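Side-chain contacts in ammonium transporter (Kuenenia stuttgartiensis, PDB 6EU6), which probably senses ammonium at the membrane, as the Amt-family sensor portion of an ammonium-responsive histidine kinase: residues F97-Q100 and M101-S105; G363-V366 and A367-S371. One frame throughout, in Å; residues are numbered along the deposited sequence.

Contact 1: residues F97-Q100 and M101-S105; sequences FFFQ and MVFAS
Met101 lays its side chain back against Phe97 and Phe98, the residues four and three places before it on the same helix. Its CB lies 3.4 Å from Phe98 O. The chain then runs fully extended as far as SD, which comes to the edge of the Phe98 ring, 4.2 Å from CD1, in a Met-aromatic contact. A bend at the last torsion (chi3 -76°) carries the terminal methyl CE to CE1 of Phe97, 3.7 Å away. The Phe98 ring is used on a second side: Val102 CG1 sits over one face, 4.0 Å from the ring centroid, in a CH-pi contact, while Val102 CG2 lies 3.2 Å from Phe99 O. One residue on, Phe99 and Phe103, themselves a turn apart, bring their rings together with planes at 41°, neither stacked nor edge-to-face, and Phe99 CZ meets Phe103 CE1 at 3.4 Å. Beyond these residues Phe103 stacks on Phe223 and touches Tyr136, Trp144 and Ser227. Replacing Phe103 by an alanine would probably open a gap beside the Phe99 ring, leaving that ring freer to turn and Phe223 without its stacking mate. On the Phe98 side the ring meets Phe221 of a second subunit edge-to-face, so this buried part of the helix also reaches the interface between subunits. The stacked Phe103 and Phe223, with Phe99, Ser227 and Trp144 nearby, are consistent with the phenylalanine gate and adjoining ammonium recruitment site of Amt transporters.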
# COMPACT_ATOMS: atom_id res chain seq x y z
N PHE A 97 6.83 5.30 20.40
CA PHE A 97 5.76 6.25 20.56
C PHE A 97 4.82 6.26 19.32
O PHE A 97 3.58 6.23 19.47
CB PHE A 97 6.33 7.63 20.76
CG PHE A 97 5.35 8.63 21.22
CD1 PHE A 97 4.60 9.35 20.33
CD2 PHE A 97 5.24 8.93 22.57
CE1 PHE A 97 3.69 10.30 20.75
CE2 PHE A 97 4.37 9.91 22.99
CZ PHE A 97 3.56 10.58 22.07
N PHE A 98 5.40 6.24 18.12
CA PHE A 98 4.58 6.34 16.94
C PHE A 98 3.82 5.04 16.71
O PHE A 98 2.65 5.07 16.30
CB PHE A 98 5.42 6.70 15.71
CG PHE A 98 4.59 6.90 14.47
CD1 PHE A 98 3.51 7.79 14.45
CD2 PHE A 98 4.78 6.11 13.36
CE1 PHE A 98 2.68 7.92 13.35
CE2 PHE A 98 3.96 6.24 12.24
CZ PHE A 98 2.92 7.15 12.23
N PHE A 99 4.51 3.93 16.93
CA PHE A 99 3.89 2.60 16.92
C PHE A 99 2.66 2.52 17.82
O PHE A 99 1.57 2.13 17.38
CB PHE A 99 4.93 1.55 17.26
CG PHE A 99 4.46 0.11 17.05
CD1 PHE A 99 4.40 -0.45 15.80
CD2 PHE A 99 4.07 -0.65 18.12
CE1 PHE A 99 3.98 -1.81 15.62
CE2 PHE A 99 3.68 -1.99 17.95
CZ PHE A 99 3.60 -2.56 16.69
N GLN A 100 2.78 3.03 19.02
CA GLN A 100 1.66 2.97 19.92
C GLN A 100 0.61 4.01 19.49
O GLN A 100 -0.54 3.78 19.72
CB GLN A 100 2.10 3.22 21.37
CG GLN A 100 3.06 2.17 21.94
CD GLN A 100 2.41 0.78 22.02
OE1 GLN A 100 1.21 0.67 22.15
NE2 GLN A 100 3.20 -0.27 21.87
N MET A 101 1.00 5.14 18.86
CA MET A 101 0.00 6.07 18.37
C MET A 101 -0.90 5.43 17.31
O MET A 101 -2.11 5.61 17.33
CB MET A 101 0.67 7.35 17.79
CG MET A 101 -0.31 8.37 17.26
SD MET A 101 0.59 9.83 16.62
CE MET A 101 0.98 10.52 18.22
N VAL A 102 -0.29 4.71 16.36
CA VAL A 102 -1.12 4.12 15.34
C VAL A 102 -1.99 2.96 15.92
O VAL A 102 -3.06 2.67 15.41
CB VAL A 102 -0.33 3.73 14.07
CG1 VAL A 102 0.29 4.98 13.44
CG2 VAL A 102 0.75 2.71 14.33
N PHE A 103 -1.49 2.24 16.94
CA PHE A 103 -2.39 1.35 17.72
C PHE A 103 -3.63 2.08 18.26
O PHE A 103 -4.76 1.63 18.12
CB PHE A 103 -1.59 0.64 18.84
CG PHE A 103 -0.92 -0.62 18.40
CD1 PHE A 103 -0.35 -0.72 17.15
CD2 PHE A 103 -0.80 -1.68 19.26
CE1 PHE A 103 0.27 -1.88 16.73
CE2 PHE A 103 -0.24 -2.87 18.83
CZ PHE A 103 0.32 -2.96 17.58
N ALA A 104 -3.43 3.25 18.86
CA ALA A 104 -4.52 4.02 19.40
C ALA A 104 -5.48 4.43 18.27
O ALA A 104 -6.69 4.38 18.47
CB ALA A 104 -4.06 5.27 20.16
N SER A 105 -4.95 4.84 17.11
CA SER A 105 -5.79 5.18 16.01
C SER A 105 -6.64 4.01 15.53
O SER A 105 -7.75 4.23 14.98
CB SER A 105 -4.95 5.72 14.86
OG SER A 105 -4.31 6.93 15.31

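Contact 2: residues G363-V366 and A367-S371; sequences GVIV and AFSWS
Ser369 turns its OG beside its own backbone N (chi1 -58°), which brings the hydroxyl back along the helix to the carbonyl of Ile365. In Ile365, chi1 -75° sets CG1 beside the backbone N and so leaves CG2 anti to that N, 4.1 Å from Ser369 OG. Ser369 OG donates to Ile365 O at 2.8 Å. Ser369 N donates to Ile365 O as well, at 2.9 Å, and the two donors arrive from opposite faces of the carbonyl plane, each tilted 30° from it. One oxygen is thus gripped twice by one residue, a common way for a serine within a transmembrane helix to satisfy its hydroxyl. Here Ile365 and Ser369 lie on the exposed side of the helix. The rest of the contact is made largely by backbone: Ala367 N, Phe368 N and Trp370 N bond to Gly363 O, Val364 O and Val366 O, respectively. Small parts of side chains rest on these carbonyls, with Ala367 CB 3.4 Å from Gly363 O and Trp370 CB 3.2 Å from Val366 O. The large groups of Phe368 and Trp370 extend away from residues 363-366. Phe368 stacks on Phe372 of its own helix, meets Trp176 of helix 167-185 edge-to-face and comes about 4 Å, side chain to nearest atom, from a bound nonyl maltoside, while Trp370 donates through NE1 to Ile135 O and packs against Trp142. Helix 353-385 is thereby joined to helix 121-144 through Trp370 and Val366, to helix 167-185 through Ala367 and Phe368, and to helix 322-340 through Val364.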
# COMPACT_ATOMS: atom_id res chain seq x y z
N GLY A 363 -9.43 -10.40 32.34
CA GLY A 363 -9.09 -9.26 31.44
C GLY A 363 -10.20 -8.94 30.47
O GLY A 363 -10.54 -7.75 30.23
N VAL A 364 -10.80 -9.97 29.92
CA VAL A 364 -11.91 -9.82 28.99
C VAL A 364 -13.09 -9.10 29.64
O VAL A 364 -13.71 -8.22 29.02
CB VAL A 364 -12.36 -11.20 28.49
CG1 VAL A 364 -13.75 -11.18 27.91
CG2 VAL A 364 -11.37 -11.70 27.44
N ILE A 365 -13.45 -9.51 30.84
CA ILE A 365 -14.58 -8.92 31.57
C ILE A 365 -14.33 -7.52 32.02
O ILE A 365 -15.23 -6.68 32.01
CB ILE A 365 -14.96 -9.84 32.78
CG1 ILE A 365 -15.68 -11.05 32.23
CG2 ILE A 365 -15.81 -9.10 33.78
CD1 ILE A 365 -15.52 -12.28 33.07
N VAL A 366 -13.12 -7.25 32.47
CA VAL A 366 -12.74 -5.89 32.84
C VAL A 366 -12.77 -4.97 31.61
O VAL A 366 -13.29 -3.88 31.69
CB VAL A 366 -11.37 -5.86 33.49
CG1 VAL A 366 -10.88 -4.42 33.65
CG2 VAL A 366 -11.43 -6.58 34.86
N ALA A 367 -12.26 -5.43 30.47
CA ALA A 367 -12.27 -4.63 29.20
C ALA A 367 -13.68 -4.28 28.77
O ALA A 367 -14.04 -3.10 28.47
CB ALA A 367 -11.49 -5.36 28.08
N PHE A 368 -14.56 -5.28 28.86
CA PHE A 368 -15.96 -5.05 28.57
C PHE A 368 -16.54 -4.07 29.52
O PHE A 368 -17.19 -3.13 29.11
CB PHE A 368 -16.76 -6.39 28.54
CG PHE A 368 -18.19 -6.21 28.21
CD1 PHE A 368 -18.62 -6.21 26.90
CD2 PHE A 368 -19.12 -5.96 29.22
CE1 PHE A 368 -19.94 -5.99 26.57
CE2 PHE A 368 -20.45 -5.75 28.89
CZ PHE A 368 -20.87 -5.77 27.57
N SER A 369 -16.38 -4.30 30.81
CA SER A 369 -17.07 -3.44 31.78
C SER A 369 -16.62 -2.00 31.68
O SER A 369 -17.43 -1.06 31.81
CB SER A 369 -16.83 -3.93 33.23
OG SER A 369 -17.27 -5.29 33.37
N TRP A 370 -15.30 -1.82 31.53
CA TRP A 370 -14.74 -0.50 31.40
C TRP A 370 -15.20 0.22 30.10
O TRP A 370 -15.69 1.34 30.15
CB TRP A 370 -13.22 -0.65 31.44
CG TRP A 370 -12.37 0.65 31.25
CD1 TRP A 370 -11.53 0.95 30.16
CD2 TRP A 370 -12.19 1.70 32.18
NE1 TRP A 370 -10.89 2.15 30.38
CE2 TRP A 370 -11.30 2.65 31.59
CE3 TRP A 370 -12.76 2.00 33.43
CZ2 TRP A 370 -10.91 3.82 32.26
CZ3 TRP A 370 -12.35 3.18 34.09
CH2 TRP A 370 -11.45 4.07 33.50
N SER A 371 -14.99 -0.41 28.93
CA SER A 371 -15.23 0.23 27.66
C SER A 371 -16.70 0.29 27.29
O SER A 371 -17.21 1.35 26.94
CB SER A 371 -14.33 -0.40 26.52
OG SER A 371 -14.62 0.25 25.30

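Overall arrangement
Contact 1 and contact 2 lie on separate transmembrane helices, 93-114 and 353-385, with centres 21 Å apart and nearest atoms about 11 Å apart, so neither touches the other. Helix 121-144 is their common neighbour, packing against residues 97-105 and against residues 363-371. Contact 1 is buried throughout, built from aromatic rings, a thioether and a valine methyl, and another subunit adds to its packing. Contact 2 is only partly buried: its side-chain link is a serine-to-carbonyl hydrogen bond on an exposed strip, its aromatic groups turn outward, Phe368 coming near a bound detergent and Trp370 bonding to helix 121-144, and no other protein chain reaches it.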